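Local coordinates for protein T cell receptor mu chain (Monodelphis domestica, PDB 7L15) that pairs with a gamma chain to form the marsupial gamma-mu T cell receptor, where its variable domain probably takes part in antigen recognition, at residues A[129-140]-A[152-160]; A[13-21]-A[102-110]. All coordinates share one frame; numbering follows the deposited sequence.

Interaction 1: A[129-140]-A[152-160]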
loop_
_atom_site.group_PDB
_atom_site.type_symbol
_atom_site.label_atom_id
_atom_site.label_comp_id
_atom_site.label_asym_id
_atom_site.label_seq_id
_atom_site.Cartn_x
_atom_site.Cartn_y
_atom_site.Cartn_z
ATOM N N GLU A 129 12.206 3.052 -9.836
ATOM C CA GLU A 129 13.207 2.075 -9.446
ATOM C C GLU A 129 14.518 2.802 -9.216
ATOM O O GLU A 129 14.677 3.948 -9.645
ATOM C CB GLU A 129 13.354 0.978 -10.504
ATOM C CG GLU A 129 13.939 1.446 -11.800
ATOM C CD GLU A 129 13.921 0.346 -12.851
ATOM O OE1 GLU A 129 14.385 0.618 -13.983
ATOM O OE2 GLU A 129 13.438 -0.779 -12.533
ATOM N N PRO A 130 15.445 2.197 -8.482
ATOM C CA PRO A 130 16.700 2.891 -8.183
ATOM C C PRO A 130 17.469 3.237 -9.446
ATOM O O PRO A 130 17.393 2.546 -10.466
ATOM C CB PRO A 130 17.478 1.886 -7.322
ATOM C CG PRO A 130 16.615 0.660 -7.212
ATOM C CD PRO A 130 15.240 1.022 -7.620
ATOM N N ARG A 131 18.203 4.337 -9.380
ATOM C CA ARG A 131 19.020 4.698 -10.518
ATOM C C ARG A 131 20.215 3.750 -10.583
ATOM O O ARG A 131 20.737 3.339 -9.542
ATOM C CB ARG A 131 19.454 6.161 -10.455
ATOM C CG ARG A 131 20.750 6.438 -9.798
ATOM C CD ARG A 131 20.546 7.414 -8.656
ATOM N NE ARG A 131 20.386 8.791 -9.111
ATOM C CZ ARG A 131 19.730 9.722 -8.423
ATOM N NH1 ARG A 131 19.154 9.407 -7.268
ATOM N NH2 ARG A 131 19.633 10.961 -8.895
ATOM N N PRO A 132 20.619 3.328 -11.781
ATOM C CA PRO A 132 21.742 2.396 -11.891
ATOM C C PRO A 132 23.008 2.984 -11.291
ATOM O O PRO A 132 23.204 4.202 -11.237
ATOM C CB PRO A 132 21.872 2.182 -13.403
ATOM C CG PRO A 132 20.483 2.441 -13.931
ATOM C CD PRO A 132 20.019 3.607 -13.095
ATOM N N ALA A 133 23.846 2.093 -10.787
ATOM C CA ALA A 133 25.116 2.466 -10.193
ATOM C C ALA A 133 25.986 1.227 -10.241
ATOM O O ALA A 133 25.567 0.183 -10.755
ATOM C CB ALA A 133 24.921 3.020 -8.778
ATOM N N ALA A 134 27.203 1.346 -9.722
ATOM C CA ALA A 134 28.186 0.288 -9.908
ATOM C C ALA A 134 27.647 -1.039 -9.378
ATOM O O ALA A 134 26.971 -1.067 -8.346
ATOM C CB ALA A 134 29.505 0.631 -9.206
ATOM N N PRO A 135 27.923 -2.147 -10.062
ATOM C CA PRO A 135 27.507 -3.463 -9.560
ATOM C C PRO A 135 28.036 -3.700 -8.158
ATOM O O PRO A 135 29.118 -3.247 -7.801
ATOM C CB PRO A 135 28.141 -4.434 -10.561
ATOM C CG PRO A 135 29.329 -3.666 -11.103
ATOM C CD PRO A 135 28.809 -2.260 -11.236
ATOM N N LEU A 136 27.247 -4.410 -7.358
ATOM C CA LEU A 136 27.534 -4.588 -5.941
ATOM C C LEU A 136 27.181 -6.018 -5.554
ATOM O O LEU A 136 26.011 -6.408 -5.617
ATOM C CB LEU A 136 26.732 -3.580 -5.105
ATOM C CG LEU A 136 27.067 -3.403 -3.628
ATOM C CD1 LEU A 136 28.509 -2.957 -3.483
ATOM C CD2 LEU A 136 26.136 -2.389 -2.963
ATOM N N SER A 137 28.178 -6.806 -5.191
ATOM C CA SER A 137 27.904 -8.178 -4.776
ATOM C C SER A 137 27.275 -8.181 -3.387
ATOM O O SER A 137 27.665 -7.382 -2.536
ATOM C CB SER A 137 29.183 -9.005 -4.745
ATOM O OG SER A 137 29.759 -9.093 -6.029
ATOM N N PRO A 138 26.311 -9.061 -3.131
ATOM C CA PRO A 138 25.701 -9.127 -1.800
ATOM C C PRO A 138 26.578 -9.865 -0.806
ATOM O O PRO A 138 27.493 -10.616 -1.169
ATOM C CB PRO A 138 24.411 -9.912 -2.047
ATOM C CG PRO A 138 24.763 -10.833 -3.194
ATOM C CD PRO A 138 25.650 -9.974 -4.086
ATOM N N SER A 139 26.281 -9.631 0.468
ATOM C CA SER A 139 26.712 -10.509 1.545
ATOM C C SER A 139 25.548 -11.418 1.924
ATOM O O SER A 139 24.387 -11.108 1.649
ATOM C CB SER A 139 27.188 -9.706 2.763
ATOM O OG SER A 139 26.365 -8.571 2.965
ATOM N N VAL A 140 25.871 -12.565 2.529
ATOM C CA VAL A 140 24.888 -13.615 2.765
ATOM C C VAL A 140 24.971 -14.070 4.217
ATOM O O VAL A 140 26.047 -14.435 4.698
ATOM C CB VAL A 140 25.095 -14.801 1.803
ATOM C CG1 VAL A 140 24.089 -15.892 2.073
ATOM C CG2 VAL A 140 24.990 -14.322 0.354
ATOM N N LEU A 152 19.510 -14.193 4.618
ATOM C CA LEU A 152 19.476 -12.742 4.485
ATOM C C LEU A 152 20.541 -12.310 3.488
ATOM O O LEU A 152 21.722 -12.628 3.659
ATOM C CB LEU A 152 19.703 -12.077 5.841
ATOM C CG LEU A 152 20.108 -10.609 5.854
ATOM C CD1 LEU A 152 19.035 -9.779 5.228
ATOM C CD2 LEU A 152 20.319 -10.175 7.313
ATOM N N ILE A 153 20.131 -11.565 2.468
ATOM C CA ILE A 153 20.990 -11.206 1.347
ATOM C C ILE A 153 20.984 -9.683 1.226
ATOM O O ILE A 153 19.963 -9.099 0.834
ATOM C CB ILE A 153 20.506 -11.874 0.057
ATOM C CG1 ILE A 153 20.413 -13.382 0.286
ATOM C CG2 ILE A 153 21.448 -11.538 -1.119
ATOM C CD1 ILE A 153 19.524 -14.085 -0.728
ATOM N N ARG A 154 22.111 -9.031 1.542
ATOM C CA ARG A 154 22.111 -7.585 1.776
ATOM C C ARG A 154 22.916 -6.808 0.748
ATOM O O ARG A 154 24.096 -7.088 0.517
ATOM C CB ARG A 154 22.637 -7.242 3.168
ATOM C CG ARG A 154 21.738 -7.737 4.256
ATOM C CD ARG A 154 21.559 -6.768 5.414
ATOM N NE ARG A 154 22.063 -5.428 5.160
ATOM C CZ ARG A 154 22.853 -4.762 5.993
ATOM N NH1 ARG A 154 23.251 -3.543 5.682
ATOM N NH2 ARG A 154 23.223 -5.303 7.153
ATOM N N ASN A 155 22.268 -5.806 0.164
ATOM C CA ASN A 155 22.930 -4.747 -0.577
ATOM C C ASN A 155 23.636 -5.318 -1.800
ATOM O O ASN A 155 24.847 -5.582 -1.806
ATOM C CB ASN A 155 23.848 -3.970 0.367
ATOM C CG ASN A 155 23.087 -3.456 1.598
ATOM O OD1 ASN A 155 23.495 -3.680 2.741
ATOM N ND2 ASN A 155 21.965 -2.789 1.359
ATOM N N PHE A 156 22.844 -5.547 -2.838
ATOM C CA PHE A 156 23.352 -5.944 -4.132
ATOM C C PHE A 156 22.711 -5.082 -5.200
ATOM O O PHE A 156 21.645 -4.499 -5.005
ATOM C CB PHE A 156 23.099 -7.426 -4.413
ATOM C CG PHE A 156 21.678 -7.865 -4.212
ATOM C CD1 PHE A 156 21.213 -8.187 -2.945
ATOM C CD2 PHE A 156 20.820 -7.997 -5.294
ATOM C CE1 PHE A 156 19.910 -8.614 -2.760
ATOM C CE2 PHE A 156 19.513 -8.426 -5.121
ATOM C CZ PHE A 156 19.054 -8.729 -3.851
ATOM N N TYR A 157 23.384 -5.002 -6.336
ATOM C CA TYR A 157 22.869 -4.289 -7.460
ATOM C C TYR A 157 23.599 -4.911 -8.643
ATOM O O TYR A 157 24.809 -5.161 -8.532
ATOM C CB TYR A 157 23.127 -2.778 -7.385
ATOM C CG TYR A 157 22.410 -2.101 -8.528
ATOM C CD1 TYR A 157 21.054 -1.793 -8.426
ATOM C CD2 TYR A 157 23.058 -1.852 -9.737
ATOM C CE1 TYR A 157 20.360 -1.224 -9.489
ATOM C CE2 TYR A 157 22.360 -1.271 -10.824
ATOM C CZ TYR A 157 21.013 -0.962 -10.678
ATOM O OH TYR A 157 20.308 -0.398 -11.720
ATOM N N PRO A 158 22.915 -5.184 -9.771
ATOM C CA PRO A 158 21.477 -5.037 -10.023
ATOM C C PRO A 158 20.645 -6.129 -9.310
ATOM O O PRO A 158 21.206 -7.000 -8.628
ATOM C CB PRO A 158 21.377 -5.174 -11.558
ATOM C CG PRO A 158 22.501 -6.131 -11.898
ATOM C CD PRO A 158 23.611 -5.798 -10.921
ATOM N N LYS A 159 19.326 -6.100 -9.505
ATOM C CA LYS A 159 18.409 -6.897 -8.692
ATOM C C LYS A 159 18.384 -8.370 -9.075
ATOM O O LYS A 159 17.959 -9.188 -8.255
ATOM C CB LYS A 159 16.971 -6.341 -8.787
ATOM C CG LYS A 159 16.272 -6.673 -10.097
ATOM C CD LYS A 159 14.950 -5.937 -10.273
ATOM C CE LYS A 159 15.137 -4.670 -11.083
ATOM N NZ LYS A 159 13.983 -4.390 -11.988
ATOM N N GLU A 160 18.786 -8.730 -10.292
ATOM C CA GLU A 160 18.713 -10.124 -10.711
ATOM C C GLU A 160 19.677 -10.969 -9.877
ATOM O O GLU A 160 20.874 -10.654 -9.779
ATOM C CB GLU A 160 19.023 -10.263 -12.205
ATOM C CG GLU A 160 17.981 -9.626 -13.124
ATOM C CD GLU A 160 18.092 -8.107 -13.186
ATOM O OE1 GLU A 160 19.184 -7.586 -12.891
ATOM O OE2 GLU A 160 17.085 -7.442 -13.522
#
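Leu136 and Tyr157 grip each other through their backbones: Leu136 N donates to Tyr157 O at 2.8 Å, and Tyr157 N returns a bond to Leu136 O. Further along, a second antiparallel pair holds Ser139 to Arg154, where Arg154 N to Ser139 O (3.1 Å) is sound and its return bond weak. CA-H···O contacts accompany these bonds, among them Phe156 CA to Leu136 O at 3.1 Å.

The buried apolar contacts centre on Pro138. Its ring runs alongside Ile153, pointing the same way, with Pro138 CB 3.5 Å from Ile153 CG2, while Pro138 CD reaches Phe156 CB. Val205 and His207 of strand 201-207 also pack on Pro138.

This is the opening hairpin of a C1-set immunoglobulin domain, strands 139-145 and 148-156, with a G1 beta bulge at Asn155 and Phe156 facing Tyr187. The run Asn155 to Pro158, which begins in this bulge and has a cis peptide before its proline, is familiar from immunoglobulin constant domains.

Tyr157 buries far more of its surface here than any other residue. Its CG stands anti to the backbone N (chi1 -173°), which lays the ring along the connector from Pro132 to Ala134. Tyr157 CD2 comes 3.4 Å from Ala133 O, and Tyr157 OH sits tightly against Pro132 CA at 3.1 Å. Pro158 CB covers one ring face, over its centre.

Charged and polar ends are sparser. Glu129 OE2 and Lys159 NZ form a long salt bridge (3.7 Å), their chains crossing nearly at right angles. Arg154 makes its salt bridge to Glu136 of the gamma chain, and Ser139 OG is hydrogen-bonded to Lys140 of that same chain.

Interaction 2: A[13-21]-A[102-110]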
loop_
_atom_site.group_PDB
_atom_site.type_symbol
_atom_site.label_atom_id
_atom_site.label_comp_id
_atom_site.label_asym_id
_atom_site.label_seq_id
_atom_site.Cartn_x
_atom_site.Cartn_y
_atom_site.Cartn_z
ATOM N N LEU A 13 -25.059 20.138 -19.928
ATOM C CA LEU A 13 -24.848 19.050 -20.872
ATOM C C LEU A 13 -23.353 18.775 -20.913
ATOM O O LEU A 13 -22.582 19.550 -21.483
ATOM C CB LEU A 13 -25.392 19.425 -22.244
ATOM C CG LEU A 13 -25.515 18.297 -23.271
ATOM C CD1 LEU A 13 -26.766 17.470 -23.023
ATOM C CD2 LEU A 13 -25.506 18.847 -24.688
ATOM N N GLU A 14 -22.928 17.677 -20.303
ATOM C CA GLU A 14 -21.499 17.421 -20.212
ATOM C C GLU A 14 -21.274 15.982 -19.781
ATOM O O GLU A 14 -22.083 15.409 -19.049
ATOM C CB GLU A 14 -20.812 18.375 -19.216
ATOM C CG GLU A 14 -21.205 18.162 -17.748
ATOM C CD GLU A 14 -20.484 19.103 -16.773
ATOM O OE1 GLU A 14 -19.957 20.158 -17.228
ATOM O OE2 GLU A 14 -20.466 18.782 -15.552
ATOM N N LYS A 15 -20.175 15.409 -20.258
ATOM C CA LYS A 15 -19.623 14.172 -19.722
ATOM C C LYS A 15 -18.168 14.436 -19.350
ATOM O O LYS A 15 -17.481 15.206 -20.028
ATOM C CB LYS A 15 -19.725 13.029 -20.739
ATOM N N THR A 16 -17.703 13.842 -18.252
ATOM C CA THR A 16 -16.325 14.050 -17.797
ATOM C C THR A 16 -15.460 12.905 -18.309
ATOM O O THR A 16 -15.464 11.813 -17.745
ATOM C CB THR A 16 -16.254 14.146 -16.279
ATOM O OG1 THR A 16 -17.071 15.230 -15.831
ATOM C CG2 THR A 16 -14.814 14.363 -15.843
ATOM N N LEU A 17 -14.719 13.151 -19.383
ATOM C CA LEU A 17 -13.804 12.172 -19.954
ATOM C C LEU A 17 -12.379 12.618 -19.647
ATOM O O LEU A 17 -11.986 13.744 -19.983
ATOM C CB LEU A 17 -14.023 12.042 -21.464
ATOM C CG LEU A 17 -15.482 11.903 -21.905
ATOM C CD1 LEU A 17 -15.595 11.919 -23.434
ATOM C CD2 LEU A 17 -16.102 10.641 -21.295
ATOM N N LEU A 18 -11.610 11.741 -19.020
ATOM C CA LEU A 18 -10.233 12.041 -18.636
ATOM C C LEU A 18 -9.401 10.811 -18.942
ATOM O O LEU A 18 -9.790 9.700 -18.567
ATOM C CB LEU A 18 -10.114 12.392 -17.138
ATOM C CG LEU A 18 -11.122 13.365 -16.496
ATOM C CD1 LEU A 18 -11.131 13.191 -14.987
ATOM C CD2 LEU A 18 -10.774 14.789 -16.834
ATOM N N THR A 19 -8.264 11.008 -19.599
ATOM C CA THR A 19 -7.388 9.910 -19.993
ATOM C C THR A 19 -5.960 10.323 -19.691
ATOM O O THR A 19 -5.441 11.260 -20.315
ATOM C CB THR A 19 -7.554 9.581 -21.480
ATOM O OG1 THR A 19 -8.917 9.263 -21.721
ATOM C CG2 THR A 19 -6.712 8.394 -21.863
ATOM N N GLU A 20 -5.333 9.638 -18.732
ATOM C CA GLU A 20 -3.969 9.949 -18.333
ATOM C C GLU A 20 -2.981 9.142 -19.160
ATOM O O GLU A 20 -3.221 7.973 -19.486
ATOM C CB GLU A 20 -3.746 9.670 -16.841
ATOM C CG GLU A 20 -4.787 10.295 -15.919
ATOM C CD GLU A 20 -6.032 9.439 -15.742
ATOM O OE1 GLU A 20 -6.307 8.575 -16.613
ATOM O OE2 GLU A 20 -6.714 9.613 -14.705
ATOM N N SER A 21 -1.861 9.773 -19.495
ATOM C CA SER A 21 -0.786 9.092 -20.190
ATOM C C SER A 21 0.542 9.600 -19.636
ATOM O O SER A 21 0.596 10.607 -18.928
ATOM C CB SER A 21 -0.904 9.309 -21.697
ATOM O OG SER A 21 -0.871 10.694 -21.989
ATOM N N GLN A 102 -0.407 4.661 -8.811
ATOM C CA GLN A 102 -1.314 4.945 -9.908
ATOM C C GLN A 102 -1.704 6.419 -9.848
ATOM O O GLN A 102 -2.368 6.850 -8.899
ATOM C CB GLN A 102 -2.552 4.059 -9.823
ATOM C CG GLN A 102 -3.441 4.159 -11.044
ATOM C CD GLN A 102 -3.000 3.222 -12.156
ATOM O OE1 GLN A 102 -2.016 2.483 -12.009
ATOM N NE2 GLN A 102 -3.741 3.228 -13.268
ATOM N N TYR A 103 -1.319 7.176 -10.866
ATOM C CA TYR A 103 -1.610 8.605 -10.923
ATOM C C TYR A 103 -2.927 8.852 -11.660
ATOM O O TYR A 103 -3.078 8.469 -12.823
ATOM C CB TYR A 103 -0.454 9.341 -11.599
ATOM C CG TYR A 103 0.743 9.482 -10.691
ATOM C CD1 TYR A 103 1.606 8.416 -10.487
ATOM C CD2 TYR A 103 0.987 10.676 -10.002
ATOM C CE1 TYR A 103 2.686 8.530 -9.639
ATOM C CE2 TYR A 103 2.071 10.801 -9.143
ATOM C CZ TYR A 103 2.912 9.723 -8.965
ATOM O OH TYR A 103 3.991 9.816 -8.118
ATOM N N HIS A 104 -3.862 9.514 -10.990
ATOM C CA HIS A 104 -5.182 9.798 -11.528
ATOM C C HIS A 104 -5.357 11.294 -11.726
ATOM O O HIS A 104 -5.017 12.088 -10.847
ATOM C CB HIS A 104 -6.282 9.276 -10.599
ATOM C CG HIS A 104 -6.348 7.787 -10.525
ATOM N ND1 HIS A 104 -7.219 7.043 -11.290
ATOM C CD2 HIS A 104 -5.633 6.896 -9.796
ATOM C CE1 HIS A 104 -7.059 5.762 -11.013
ATOM N NE2 HIS A 104 -6.105 5.644 -10.109
ATOM N N CYS A 105 -5.849 11.661 -12.899
ATOM C CA CYS A 105 -6.456 12.958 -13.137
ATOM C C CYS A 105 -7.861 12.986 -12.527
ATOM O O CYS A 105 -8.597 11.998 -12.594
ATOM C CB CYS A 105 -6.504 13.168 -14.647
ATOM S SG CYS A 105 -7.034 14.715 -15.376
ATOM N N ALA A 106 -8.233 14.108 -11.920
ATOM C CA ALA A 106 -9.541 14.217 -11.277
ATOM C C ALA A 106 -10.195 15.555 -11.604
ATOM O O ALA A 106 -9.509 16.572 -11.704
ATOM C CB ALA A 106 -9.432 14.070 -9.748
ATOM N N ARG A 107 -11.526 15.549 -11.746
ATOM C CA ARG A 107 -12.319 16.753 -11.935
ATOM C C ARG A 107 -13.311 16.884 -10.790
ATOM O O ARG A 107 -14.023 15.926 -10.465
ATOM C CB ARG A 107 -13.080 16.742 -13.274
ATOM C CG ARG A 107 -14.062 17.941 -13.434
ATOM C CD ARG A 107 -14.846 17.930 -14.760
ATOM N NE ARG A 107 -15.676 19.129 -14.958
ATOM C CZ ARG A 107 -16.960 19.114 -15.334
ATOM N NH1 ARG A 107 -17.590 17.967 -15.567
ATOM N NH2 ARG A 107 -17.621 20.264 -15.504
ATOM N N ARG A 108 -13.371 18.070 -10.196
ATOM C CA ARG A 108 -14.368 18.349 -9.177
ATOM C C ARG A 108 -15.689 18.701 -9.853
ATOM O O ARG A 108 -15.723 19.534 -10.760
ATOM C CB ARG A 108 -13.893 19.485 -8.266
ATOM C CG ARG A 108 -14.917 19.879 -7.217
ATOM C CD ARG A 108 -14.306 20.826 -6.188
ATOM N NE ARG A 108 -15.264 21.061 -5.122
ATOM C CZ ARG A 108 -14.944 21.282 -3.855
ATOM N NH1 ARG A 108 -13.670 21.295 -3.476
ATOM N NH2 ARG A 108 -15.908 21.466 -2.966
ATOM N N VAL A 109 -16.764 18.031 -9.433
ATOM C CA VAL A 109 -18.079 18.122 -10.063
ATOM C C VAL A 109 -19.138 18.223 -8.972
ATOM O O VAL A 109 -19.105 17.459 -8.004
ATOM C CB VAL A 109 -18.351 16.900 -10.967
ATOM C CG1 VAL A 109 -19.806 16.833 -11.377
ATOM C CG2 VAL A 109 -17.441 16.929 -12.197
ATOM N N GLY A 110 -20.067 19.159 -9.115
ATOM C CA GLY A 110 -21.205 19.223 -8.212
ATOM C C GLY A 110 -21.708 20.649 -8.061
ATOM O O GLY A 110 -21.420 21.511 -8.884
#
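Glu14 and Thr16 both reach for the guanidinium of Arg107, across the two layers of a V-set immunoglobulin sandwich. Strand 17-21 is bonded edgewise to strand 32-39 in one layer, whereas 102-109 belongs to the layer facing it. The two axes pass 7.0 Å apart with directions 152° apart, and the side chains of 13-21 reach across to side chains and backbone of 102-109.

Arg107 leaves its strand fully extended from CG to NE, with CG anti to the backbone N (chi1 173°), which carries the charged end beyond Thr16 as far as Glu14. Arg107 NH2 bonds to Glu14 OE1 at 2.9 Å, and NH1 makes a weaker bond to OE2. This two-pronged salt bridge is not flat: the carboxylate and guanidinium planes stand 68° apart, and OE1 is met from above its own plane. Arg107 NH1 also bonds to Thr16 OG1, 2.8 Å away and close to the guanidinium plane. Thr16 CG2 meanwhile rests 3.7 Å from Arg107 CD, so the threonine steadies both the polar head and the aliphatic stem. Phe41 packs beside Glu14 and Arg107.

Leu18 points toward the facing strand. Leu18 CD1 lies 3.7 Å from Cys105 O, and Leu18 CD2 is 4.0 Å from Cys105 SG, the sulfur bonded to Cys36 in the disulfide that pins the layers together.

Glu20 is buried next to that disulfide. Its chain bends at chi2, folding Glu20 CG against Cys105 CB at 3.6 Å and turning the carboxylate toward the facing backbone. A glutamate or glutamine bonding to the cysteine N-H in this way is known from antibody variable domains. OE1 is taken weakly by Gly123 N, and Glu20 OE2 accepts Cys105 N at 2.9 Å through its anti lone pair.

Overall arrangement
Interaction 2 lies within the variable domain, tying strand 17-27 across the sandwich to strand 101-109; interaction 1 comes later in the chain and joins the connector and first strand of the constant domain to that domain's second strand and the turn after it. Their centres are 40 Å apart, on opposite sides of the chain's centre, and their nearest atoms about 11 Å, without touching. Strand 124-129 relates them: it pairs with both strands of interaction 2 and ends at Glu129, where interaction 1 begins. Residues of the gamma chain adjoin both contacts, so the partner subunit borders both domains.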